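Local coordinates for adenosine deaminase (Burkholderia ambifaria, PDB 4GXW), which probably deaminates adenosine or a related adenine compound, using a bound zinc ion, as a member of the adenosine and AMP deaminase family, at residues 25-30 against 107-112; 331-336 against 348-353; 295-300 against 312-317. One frame throughout, in Å; residues are numbered along the deposited sequence. Where two conformers were deposited one is given.

The three contacts form a cluster at one side of the zinc-bearing barrel, with centres 12 to 15 Å apart. Contacts 1 and 2 share a seam of proline, tryptophan and arginine, where Pro30 CB lies 3.9 Å from Trp353 CD2. Contact 1 also meets contact 3, Phe26 CD2 packing 3.6 Å from Glu315 CB. Between contacts 2 and 3, Asn334 ND2 and Ile296 O are 2.9 Å apart, a probable hydrogen bond from helix to strand. Contact 3 alone comes near the metal site: the side chain of Asn299 is about 8 Å from the zinc ion and about 4 Å from that of its ligand His35. Contacts 1 and 2 lie away from it.

Contact 1: 25-30 against 107-112; sequences FFHALP and AHNVRH
Asn109 reaches across to the last turn of helix 20-28 and grips the carbonyl of His27. Its CB rests 3.6 Å from Leu29 O, and CG, placed beside its own backbone N (chi1 -71°), carries the amide over the end of the helix. At the tip ND2 donates to His27 O at 2.8 Å in a nearly straight bond, with the oxygen lying in the amide plane; the same nitrogen passes 3.7 Å from Ala28 CA. Asparagine suits the site twice over. It tolerates the positive phi needed at the C-prime position of the Schellman motif that ends helix 91-106, and its N-H satisfies a carbonyl at the end of another helix.

The His27 ring swings toward the 107-112 segment because its CG is anti to the backbone N (chi1 -174°). CE1 comes within 3.0 Å of Ala107 O, and the ring meets that of His108 obliquely, with centroids 5.0 Å apart. The polar end of His108 is engaged by Ser311, its ND1 being hydrogen-bonded to the serine hydroxyl. At the other end of the contact, Pro30 CB sits over one face of the Arg111 guanidinium, 3.6 Å from CZ, so the rigid apolar ring backs a flat charged group. The extended arginine forms a salt bridge with Glu356 and a cation-pi contact with Trp353.

Lys31 NZ ties the neighbourhood together by bonding to the carbonyls of Phe26, Leu29 and His108. Both segments lead into adjacent parallel barrel strands, 31-33 and 110-117, while helix 310-319 flanks His27 and helix 343-371 lies against Ala28 and Pro30.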
loop_
_atom_site.group_PDB
_atom_site.type_symbol
_atom_site.label_atom_id
_atom_site.label_comp_id
_atom_site.label_asym_id
_atom_site.label_seq_id
_atom_site.Cartn_x
_atom_site.Cartn_y
_atom_site.Cartn_z
ATOM N N PHE A 25 -6.694 -17.758 10.755
ATOM C CA PHE A 25 -7.195 -16.503 11.319
ATOM C C PHE A 25 -6.797 -15.312 10.454
ATOM O O PHE A 25 -7.644 -14.524 10.062
ATOM C CB PHE A 25 -6.706 -16.319 12.764
ATOM C CG PHE A 25 -7.047 -14.980 13.360
ATOM C CD1 PHE A 25 -8.312 -14.729 13.871
ATOM C CD2 PHE A 25 -6.097 -13.973 13.413
ATOM C CE1 PHE A 25 -8.629 -13.493 14.418
ATOM C CE2 PHE A 25 -6.405 -12.739 13.959
ATOM C CZ PHE A 25 -7.673 -12.496 14.461
ATOM N N PHE A 26 -5.511 -15.193 10.141
ATOM C CA PHE A 26 -5.053 -14.026 9.384
ATOM C C PHE A 26 -5.675 -13.992 7.995
ATOM O O PHE A 26 -5.997 -12.919 7.477
ATOM C CB PHE A 26 -3.522 -13.995 9.295
ATOM C CG PHE A 26 -2.846 -13.860 10.632
ATOM C CD1 PHE A 26 -3.206 -12.839 11.502
ATOM C CD2 PHE A 26 -1.879 -14.774 11.034
ATOM C CE1 PHE A 26 -2.608 -12.720 12.742
ATOM C CE2 PHE A 26 -1.266 -14.652 12.272
ATOM C CZ PHE A 26 -1.636 -13.625 13.126
ATOM N N HIS A 27 -5.850 -15.167 7.403
ATOM C CA HIS A 27 -6.472 -15.276 6.093
ATOM C C HIS A 27 -7.943 -14.865 6.089
ATOM O O HIS A 27 -8.380 -14.150 5.185
ATOM C CB HIS A 27 -6.314 -16.696 5.532
ATOM C CG HIS A 27 -6.801 -16.830 4.123
ATOM N ND1 HIS A 27 -5.978 -16.643 3.033
ATOM C CD2 HIS A 27 -8.034 -17.087 3.625
ATOM C CE1 HIS A 27 -6.679 -16.795 1.923
ATOM N NE2 HIS A 27 -7.930 -17.059 2.255
ATOM N N ALA A 28 -8.691 -15.326 7.092
ATOM C CA ALA A 28 -10.129 -15.090 7.175
ATOM C C ALA A 28 -10.493 -13.644 7.519
ATOM O O ALA A 28 -11.600 -13.191 7.222
ATOM C CB ALA A 28 -10.756 -16.037 8.183
ATOM N N LEU A 29 -9.567 -12.930 8.160
ATOM C CA LEU A 29 -9.794 -11.542 8.570
ATOM C C LEU A 29 -10.294 -10.695 7.413
ATOM O O LEU A 29 -9.657 -10.642 6.366
ATOM C CB LEU A 29 -8.494 -10.901 9.071
ATOM C CG LEU A 29 -7.906 -11.253 10.432
ATOM C CD1 LEU A 29 -6.754 -10.322 10.762
ATOM C CD2 LEU A 29 -8.983 -11.182 11.495
ATOM N N PRO A 30 -11.430 -10.015 7.592
ATOM C CA PRO A 30 -11.828 -9.082 6.524
ATOM C C PRO A 30 -10.868 -7.902 6.508
ATOM O O PRO A 30 -10.460 -7.434 7.579
ATOM C CB PRO A 30 -13.234 -8.631 6.926
ATOM C CG PRO A 30 -13.373 -8.986 8.379
ATOM C CD PRO A 30 -12.411 -10.095 8.688
ATOM N N ALA A 107 -8.609 -12.833 -2.896
ATOM C CA ALA A 107 -8.339 -14.190 -2.432
ATOM C C ALA A 107 -7.924 -14.196 -0.960
ATOM O O ALA A 107 -8.012 -15.225 -0.291
ATOM C CB ALA A 107 -7.273 -14.849 -3.302
ATOM N N HIS A 108 -7.480 -13.047 -0.462
ATOM C CA HIS A 108 -7.073 -12.905 0.932
ATOM C C HIS A 108 -8.078 -12.102 1.741
ATOM O O HIS A 108 -7.744 -11.542 2.784
ATOM C CB HIS A 108 -5.672 -12.306 1.022
ATOM C CG HIS A 108 -4.612 -13.266 0.600
ATOM N ND1 HIS A 108 -4.093 -14.208 1.457
ATOM C CD2 HIS A 108 -4.024 -13.481 -0.599
ATOM C CE1 HIS A 108 -3.210 -14.950 0.813
ATOM N NE2 HIS A 108 -3.147 -14.526 -0.437
ATOM N N ASN A 109 -9.314 -12.061 1.247
ATOM C CA ASN A 109 -10.410 -11.381 1.928
ATOM C C ASN A 109 -10.230 -9.870 2.065
ATOM O O ASN A 109 -10.789 -9.246 2.975
ATOM C CB ASN A 109 -10.721 -12.046 3.271
ATOM C CG ASN A 109 -11.369 -13.399 3.094
ATOM O OD1 ASN A 109 -12.418 -13.514 2.445
ATOM N ND2 ASN A 109 -10.739 -14.440 3.630
ATOM N N VAL A 110 -9.461 -9.280 1.152
ATOM C CA VAL A 110 -9.529 -7.844 0.962
ATOM C C VAL A 110 -10.860 -7.551 0.275
ATOM O O VAL A 110 -11.133 -8.066 -0.818
ATOM C CB VAL A 110 -8.341 -7.312 0.136
ATOM C CG1 VAL A 110 -8.515 -5.820 -0.111
ATOM C CG2 VAL A 110 -7.017 -7.589 0.860
ATOM N N ARG A 111 -11.691 -6.741 0.925
ATOM C CA ARG A 111 -13.023 -6.432 0.412
ATOM C C ARG A 111 -13.060 -5.088 -0.294
ATOM O O ARG A 111 -13.988 -4.792 -1.046
ATOM C CB ARG A 111 -14.040 -6.481 1.545
ATOM C CG ARG A 111 -14.170 -7.883 2.104
ATOM C CD ARG A 111 -15.065 -7.965 3.321
ATOM N NE ARG A 111 -15.211 -9.350 3.766
ATOM C CZ ARG A 111 -15.898 -9.724 4.840
ATOM N NH1 ARG A 111 -16.517 -8.816 5.575
ATOM N NH2 ARG A 111 -15.974 -11.007 5.170
ATOM N N HIS A 112 -12.024 -4.287 -0.056
ATOM C CA HIS A 112 -11.913 -2.950 -0.614
ATOM C C HIS A 112 -10.431 -2.617 -0.712
ATOM O O HIS A 112 -9.718 -2.668 0.293
ATOM C CB HIS A 112 -12.635 -1.943 0.294
ATOM C CG HIS A 112 -12.511 -0.522 -0.157
ATOM N ND1 HIS A 112 -13.320 0.028 -1.128
ATOM C CD2 HIS A 112 -11.667 0.465 0.233
ATOM C CE1 HIS A 112 -12.975 1.289 -1.323
ATOM N NE2 HIS A 112 -11.968 1.575 -0.515
#

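Contact 2: 331-336 against 348-353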
loop_
_atom_site.group_PDB
_atom_site.type_symbol
_atom_site.label_atom_id
_atom_site.label_comp_id
_atom_site.label_asym_id
_atom_site.label_seq_id
_atom_site.Cartn_x
_atom_site.Cartn_y
_atom_site.Cartn_z
ATOM N N PHE A 331 -6.550 -2.136 14.309
ATOM C CA PHE A 331 -5.994 -1.845 12.990
ATOM C C PHE A 331 -7.049 -2.017 11.889
ATOM O O PHE A 331 -7.076 -1.246 10.932
ATOM C CB PHE A 331 -4.798 -2.745 12.657
ATOM C CG PHE A 331 -3.624 -2.607 13.588
ATOM C CD1 PHE A 331 -3.438 -1.485 14.391
ATOM C CD2 PHE A 331 -2.699 -3.634 13.661
ATOM C CE1 PHE A 331 -2.340 -1.390 15.231
ATOM C CE2 PHE A 331 -1.606 -3.548 14.504
ATOM C CZ PHE A 331 -1.430 -2.431 15.299
ATOM N N MET A 332 -7.888 -3.041 12.017
ATOM C CA MET A 332 -9.002 -3.244 11.094
ATOM C C MET A 332 -9.941 -2.037 11.097
ATOM O O MET A 332 -10.317 -1.518 10.038
ATOM C CB MET A 332 -9.786 -4.513 11.459
ATOM C CG MET A 332 -10.967 -4.753 10.528
ATOM S SD MET A 332 -11.998 -6.145 11.021
ATOM C CE MET A 332 -12.816 -5.464 12.455
ATOM N N LEU A 333 -10.297 -1.574 12.287
ATOM C CA LEU A 333 -11.148 -0.399 12.405
ATOM C C LEU A 333 -10.473 0.855 11.845
ATOM O O LEU A 333 -11.132 1.693 11.223
ATOM C CB LEU A 333 -11.590 -0.201 13.858
ATOM C CG LEU A 333 -12.466 -1.332 14.416
ATOM C CD1 LEU A 333 -12.662 -1.158 15.907
ATOM C CD2 LEU A 333 -13.809 -1.371 13.694
ATOM N N ASN A 334 -9.157 0.970 12.038
ATOM C CA ASN A 334 -8.400 2.082 11.463
ATOM C C ASN A 334 -8.470 2.102 9.940
ATOM O O ASN A 334 -8.564 3.165 9.322
ATOM C CB ASN A 334 -6.935 2.041 11.907
ATOM C CG ASN A 334 -6.765 2.199 13.408
ATOM O OD1 ASN A 334 -7.673 2.662 14.119
ATOM N ND2 ASN A 334 -5.582 1.833 13.898
ATOM N N GLY A 335 -8.382 0.929 9.328
ATOM C CA GLY A 335 -8.529 0.820 7.885
ATOM C C GLY A 335 -9.886 1.302 7.390
ATOM O O GLY A 335 -9.979 1.953 6.341
ATOM N N ILE A 336 -10.940 0.989 8.136
ATOM C CA ILE A 336 -12.270 1.475 7.807
ATOM C C ILE A 336 -12.312 3.007 7.911
ATOM O O ILE A 336 -12.789 3.691 6.998
ATOM C CB ILE A 336 -13.339 0.848 8.719
ATOM C CG1 ILE A 336 -13.498 -0.639 8.382
ATOM C CG2 ILE A 336 -14.666 1.575 8.545
ATOM C CD1 ILE A 336 -14.211 -1.452 9.451
ATOM N N ALA A 348 -21.505 0.752 8.075
ATOM C CA ALA A 348 -21.894 -0.618 7.771
ATOM C C ALA A 348 -20.729 -1.584 7.997
ATOM O O ALA A 348 -20.895 -2.647 8.597
ATOM C CB ALA A 348 -22.433 -0.722 6.343
ATOM N N TRP A 349 -19.540 -1.209 7.545
ATOM C CA TRP A 349 -18.382 -2.069 7.728
ATOM C C TRP A 349 -18.073 -2.260 9.208
ATOM O O TRP A 349 -17.781 -3.374 9.644
ATOM C CB TRP A 349 -17.151 -1.498 7.008
ATOM C CG TRP A 349 -17.188 -1.631 5.499
ATOM C CD1 TRP A 349 -18.052 -2.384 4.761
ATOM C CD2 TRP A 349 -16.308 -0.992 4.559
ATOM N NE1 TRP A 349 -17.766 -2.253 3.418
ATOM C CE2 TRP A 349 -16.701 -1.404 3.271
ATOM C CE3 TRP A 349 -15.226 -0.115 4.685
ATOM C CZ2 TRP A 349 -16.049 -0.965 2.113
ATOM C CZ3 TRP A 349 -14.585 0.328 3.532
ATOM C CH2 TRP A 349 -14.997 -0.104 2.270
ATOM N N ARG A 350 -18.149 -1.188 9.989
ATOM C CA ARG A 350 -17.880 -1.342 11.418
ATOM C C ARG A 350 -18.874 -2.295 12.060
ATOM O O ARG A 350 -18.490 -3.177 12.828
ATOM C CB ARG A 350 -17.952 -0.004 12.147
ATOM C CG ARG A 350 -16.856 0.958 11.781
ATOM C CD ARG A 350 -16.907 2.201 12.659
ATOM N NE ARG A 350 -16.110 3.259 12.053
ATOM C CZ ARG A 350 -16.610 4.274 11.353
ATOM N NH1 ARG A 350 -17.922 4.404 11.193
ATOM N NH2 ARG A 350 -15.791 5.170 10.820
ATOM N N ALA A 351 -20.151 -2.111 11.745
ATOM C CA ALA A 351 -21.198 -2.921 12.352
ATOM C C ALA A 351 -21.106 -4.395 11.956
ATOM O O ALA A 351 -21.470 -5.272 12.741
ATOM C CB ALA A 351 -22.577 -2.355 12.006
ATOM N N ALA A 352 -20.638 -4.677 10.742
ATOM C CA ALA A 352 -20.565 -6.055 10.259
ATOM C C ALA A 352 -19.223 -6.723 10.538
ATOM O O ALA A 352 -19.179 -7.868 10.971
ATOM C CB ALA A 352 -20.880 -6.120 8.776
ATOM N N TRP A 353 -18.129 -6.017 10.286
ATOM C CA TRP A 353 -16.816 -6.648 10.391
ATOM C C TRP A 353 -16.345 -6.858 11.831
ATOM O O TRP A 353 -15.583 -7.790 12.097
ATOM C CB TRP A 353 -15.737 -5.870 9.643
ATOM C CG TRP A 353 -15.960 -5.675 8.166
ATOM C CD1 TRP A 353 -17.098 -5.910 7.448
ATOM C CD2 TRP A 353 -14.989 -5.200 7.236
ATOM N NE1 TRP A 353 -16.894 -5.591 6.119
ATOM C CE2 TRP A 353 -15.607 -5.150 5.970
ATOM C CE3 TRP A 353 -13.658 -4.802 7.354
ATOM C CZ2 TRP A 353 -14.930 -4.720 4.824
ATOM C CZ3 TRP A 353 -12.986 -4.375 6.221
ATOM C CH2 TRP A 353 -13.625 -4.343 4.969
HETATM O O HOH W 1 -13.719 2.174 12.437
#
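Ile336 is the main bump of this contact, pressing into a hollow formed by Trp349, Arg350 and Trp353. The two helices make an antiparallel alpha-alpha hairpin on the outside of the TIM-type barrel: 325-338 and 343-371 are joined by a short turn, and the segments run at 158° to each other with axes 10.1 Å apart. That spacing accommodates the large side chains between them.

The branched isoleucine fits its hollow because it can send two arms in different directions. CD1 of Ile336 settles against the stem of Trp349, 3.8 Å from Trp349 CB, and meets Trp353 obliquely, 4.0 Å from its CE3. The other arm, CG2, lies anti to the backbone N and leans on Arg350, 4.0 Å from its CG and over one face of the guanidinium. The floor of the hollow is firm, since the two indoles, one helical turn apart, lie over each other's faces with an offset toward the rims. Both indoles also touch Val32 of barrel strand 31-33.

One turn earlier on 331-336, Met332 fills a second hollow beside Trp353. Met332 CG meets the edge of the indole and Met332 SD lies 4.0 Å from Trp353 CB; a bend at chi3 (73°) then folds CE back to 3.6 Å from Trp353 O. Methionine is well suited to this place, being apolar and flexible enough to follow the helix surface, and it also packs on Pro30. Leu333 closes the outer margin, its CD2 approaching the aliphatic part of Arg350.

The long arginine provides apolar packing along its stem and polar contacts at its end. NH2 forms a salt bridge with Asp337, while Arg350 NE donates to a water oxygen at 2.7 Å, in the guanidinium plane, and that same water sits 2.9 Å from Leu333 O.

Contact 3: 295-300 against 312-317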
loop_
_atom_site.group_PDB
_atom_site.type_symbol
_atom_site.label_atom_id
_atom_site.label_comp_id
_atom_site.label_asym_id
_atom_site.label_seq_id
_atom_site.Cartn_x
_atom_site.Cartn_y
_atom_site.Cartn_z
ATOM N N LYS A 295 -3.142 6.018 14.837
ATOM C CA LYS A 295 -3.889 4.969 14.148
ATOM C C LYS A 295 -3.088 4.464 12.967
ATOM O O LYS A 295 -2.871 5.213 12.011
ATOM C CB LYS A 295 -5.224 5.522 13.632
ATOM C CG LYS A 295 -6.225 5.887 14.709
ATOM C CD LYS A 295 -7.583 6.226 14.089
ATOM C CE LYS A 295 -8.657 6.434 15.149
ATOM N NZ LYS A 295 -10.012 6.565 14.531
ATOM N N ILE A 296 -2.646 3.215 13.023
ATOM C CA ILE A 296 -1.938 2.616 11.904
ATOM C C ILE A 296 -2.762 1.513 11.253
ATOM O O ILE A 296 -3.705 0.983 11.853
ATOM C CB ILE A 296 -0.525 2.093 12.283
ATOM C CG1 ILE A 296 -0.613 0.819 13.136
ATOM C CG2 ILE A 296 0.285 3.191 12.976
ATOM C CD1 ILE A 296 0.755 0.209 13.471
ATOM N N HIS A 297 -2.373 1.154 10.036
ATOM C CA HIS A 297 -3.060 0.133 9.262
ATOM C C HIS A 297 -2.032 -0.535 8.365
ATOM O O HIS A 297 -1.387 0.143 7.574
ATOM C CB HIS A 297 -4.170 0.764 8.422
ATOM C CG HIS A 297 -4.855 -0.211 7.522
ATOM N ND1 HIS A 297 -4.585 -0.289 6.174
ATOM C CD2 HIS A 297 -5.781 -1.164 7.785
ATOM C CE1 HIS A 297 -5.323 -1.251 5.642
ATOM N NE2 HIS A 297 -6.051 -1.800 6.597
ATOM N N PRO A 298 -1.862 -1.858 8.494
ATOM C CA PRO A 298 -0.803 -2.557 7.754
ATOM C C PRO A 298 -1.203 -2.915 6.320
ATOM O O PRO A 298 -2.378 -3.194 6.057
ATOM C CB PRO A 298 -0.601 -3.826 8.572
ATOM C CG PRO A 298 -1.972 -4.109 9.106
ATOM C CD PRO A 298 -2.572 -2.764 9.414
ATOM N N ASN A 299 -0.216 -2.916 5.420
ATOM C CA ASN A 299 -0.441 -3.092 3.996
ATOM C C ASN A 299 0.766 -3.772 3.362
ATOM O O ASN A 299 1.823 -3.858 3.989
ATOM C CB ASN A 299 -0.648 -1.727 3.341
ATOM C CG ASN A 299 -1.950 -1.088 3.735
ATOM O OD1 ASN A 299 -2.964 -1.333 3.105
ATOM N ND2 ASN A 299 -1.932 -0.257 4.782
ATOM N N THR A 300 0.618 -4.206 2.105
ATOM C CA THR A 300 1.674 -4.929 1.390
ATOM C C THR A 300 2.648 -4.052 0.597
ATOM O O THR A 300 3.798 -4.452 0.401
ATOM C CB THR A 300 1.109 -6.034 0.447
ATOM O OG1 THR A 300 0.277 -5.443 -0.560
ATOM C CG2 THR A 300 0.311 -7.087 1.228
ATOM N N GLU A 312 -0.264 -12.305 5.031
ATOM C CA GLU A 312 1.081 -12.304 5.586
ATOM C C GLU A 312 1.454 -10.963 6.219
ATOM O O GLU A 312 2.162 -10.926 7.231
ATOM C CB GLU A 312 2.094 -12.681 4.502
ATOM C CG GLU A 312 2.060 -14.150 4.092
ATOM C CD GLU A 312 2.942 -14.451 2.894
ATOM O OE1 GLU A 312 2.993 -13.612 1.966
ATOM O OE2 GLU A 312 3.599 -15.518 2.881
ATOM N N ALA A 313 0.997 -9.864 5.622
ATOM C CA ALA A 313 1.268 -8.559 6.204
ATOM C C ALA A 313 0.640 -8.431 7.589
ATOM O O ALA A 313 1.276 -7.952 8.528
ATOM C CB ALA A 313 0.798 -7.440 5.269
ATOM N N TRP A 314 -0.598 -8.901 7.716
ATOM C CA TRP A 314 -1.275 -8.947 9.002
ATOM C C TRP A 314 -0.563 -9.890 9.988
ATOM O O TRP A 314 -0.357 -9.547 11.155
ATOM C CB TRP A 314 -2.766 -9.299 8.799
ATOM C CG TRP A 314 -3.501 -8.110 8.294
ATOM C CD1 TRP A 314 -3.555 -7.663 7.008
ATOM C CD2 TRP A 314 -4.220 -7.150 9.084
ATOM N NE1 TRP A 314 -4.285 -6.497 6.941
ATOM C CE2 TRP A 314 -4.698 -6.160 8.202
ATOM C CE3 TRP A 314 -4.514 -7.040 10.446
ATOM C CZ2 TRP A 314 -5.454 -5.070 8.643
ATOM C CZ3 TRP A 314 -5.260 -5.962 10.881
ATOM C CH2 TRP A 314 -5.722 -4.992 9.982
ATOM N N GLU A 315 -0.156 -11.061 9.504
ATOM C CA GLU A 315 0.588 -12.016 10.325
ATOM C C GLU A 315 1.839 -11.382 10.952
ATOM O O GLU A 315 2.086 -11.541 12.149
ATOM C CB GLU A 315 0.985 -13.232 9.488
ATOM C CG GLU A 315 1.928 -14.184 10.211
ATOM C CD GLU A 315 2.336 -15.371 9.363
ATOM O OE1 GLU A 315 1.550 -15.766 8.474
ATOM O OE2 GLU A 315 3.448 -15.915 9.579
ATOM N N LEU A 316 2.610 -10.644 10.148
ATOM C CA LEU A 316 3.846 -10.032 10.638
ATOM C C LEU A 316 3.625 -9.087 11.816
ATOM O O LEU A 316 4.455 -9.011 12.721
ATOM C CB LEU A 316 4.572 -9.291 9.510
ATOM C CG LEU A 316 5.231 -10.168 8.446
ATOM C CD1 LEU A 316 5.817 -9.303 7.335
ATOM C CD2 LEU A 316 6.302 -11.066 9.058
ATOM N N MET A 317 2.513 -8.359 11.804
ATOM C CA MET A 317 2.206 -7.463 12.918
ATOM C C MET A 317 2.126 -8.227 14.244
ATOM O O MET A 317 2.586 -7.749 15.285
ATOM C CB MET A 317 0.894 -6.721 12.660
ATOM C CG MET A 317 0.870 -5.949 11.361
ATOM S SD MET A 317 2.087 -4.617 11.255
ATOM C CE MET A 317 1.291 -3.346 12.220
HETATM O O HOH W 2 -4.394 -4.577 4.720
#
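Pro298 points CG of its ring into the face of the Trp314 indole, and here the contact is tightest. Pro298 CG stands 3.6 Å from the centroid of the Trp314 six-membered ring, 15° off its normal, in a CH-pi interaction. Proline suits the spot: its ring is rigid and compact, and offers C-H groups to the pi face, and it presents CB to a second partner, 3.8 Å from Met317 CG. Met317, bent at chi2 and chi3, curls round so that CE reaches Ile296 CD1 at 3.8 Å. His297 takes the edge of the indole instead, its NE2 lying 3.9 Å from Trp314 CZ2.

Strand 295-298 is the last of the eight barrel strands, and helix 310-319 follows it after a connection that includes the short helix 303-306, so this is the closing beta-alpha unit of the TIM barrel. The connection carries the zinc ligand Asp301. Just before it, Asn299 ND2 donates to His297 ND1, tilted from the imidazole plane, while its OD1 accepts from Leu34 N; the asparagine thus links the strand end to the chain leading to His35. Thr300 OG1 is likewise bonded to Glu33.

The fit relaxes toward this loop, although the touching residues remain buried. The small Ala313 lets the helix approach, yet its CB stays 4.1 Å from Thr300 CG2. At the N-H edge of the indole a water takes the place of direct contact: Trp314 NE1 donates to it at 2.9 Å, in the ring plane, and the water donates to Pro298 O at 2.8 Å.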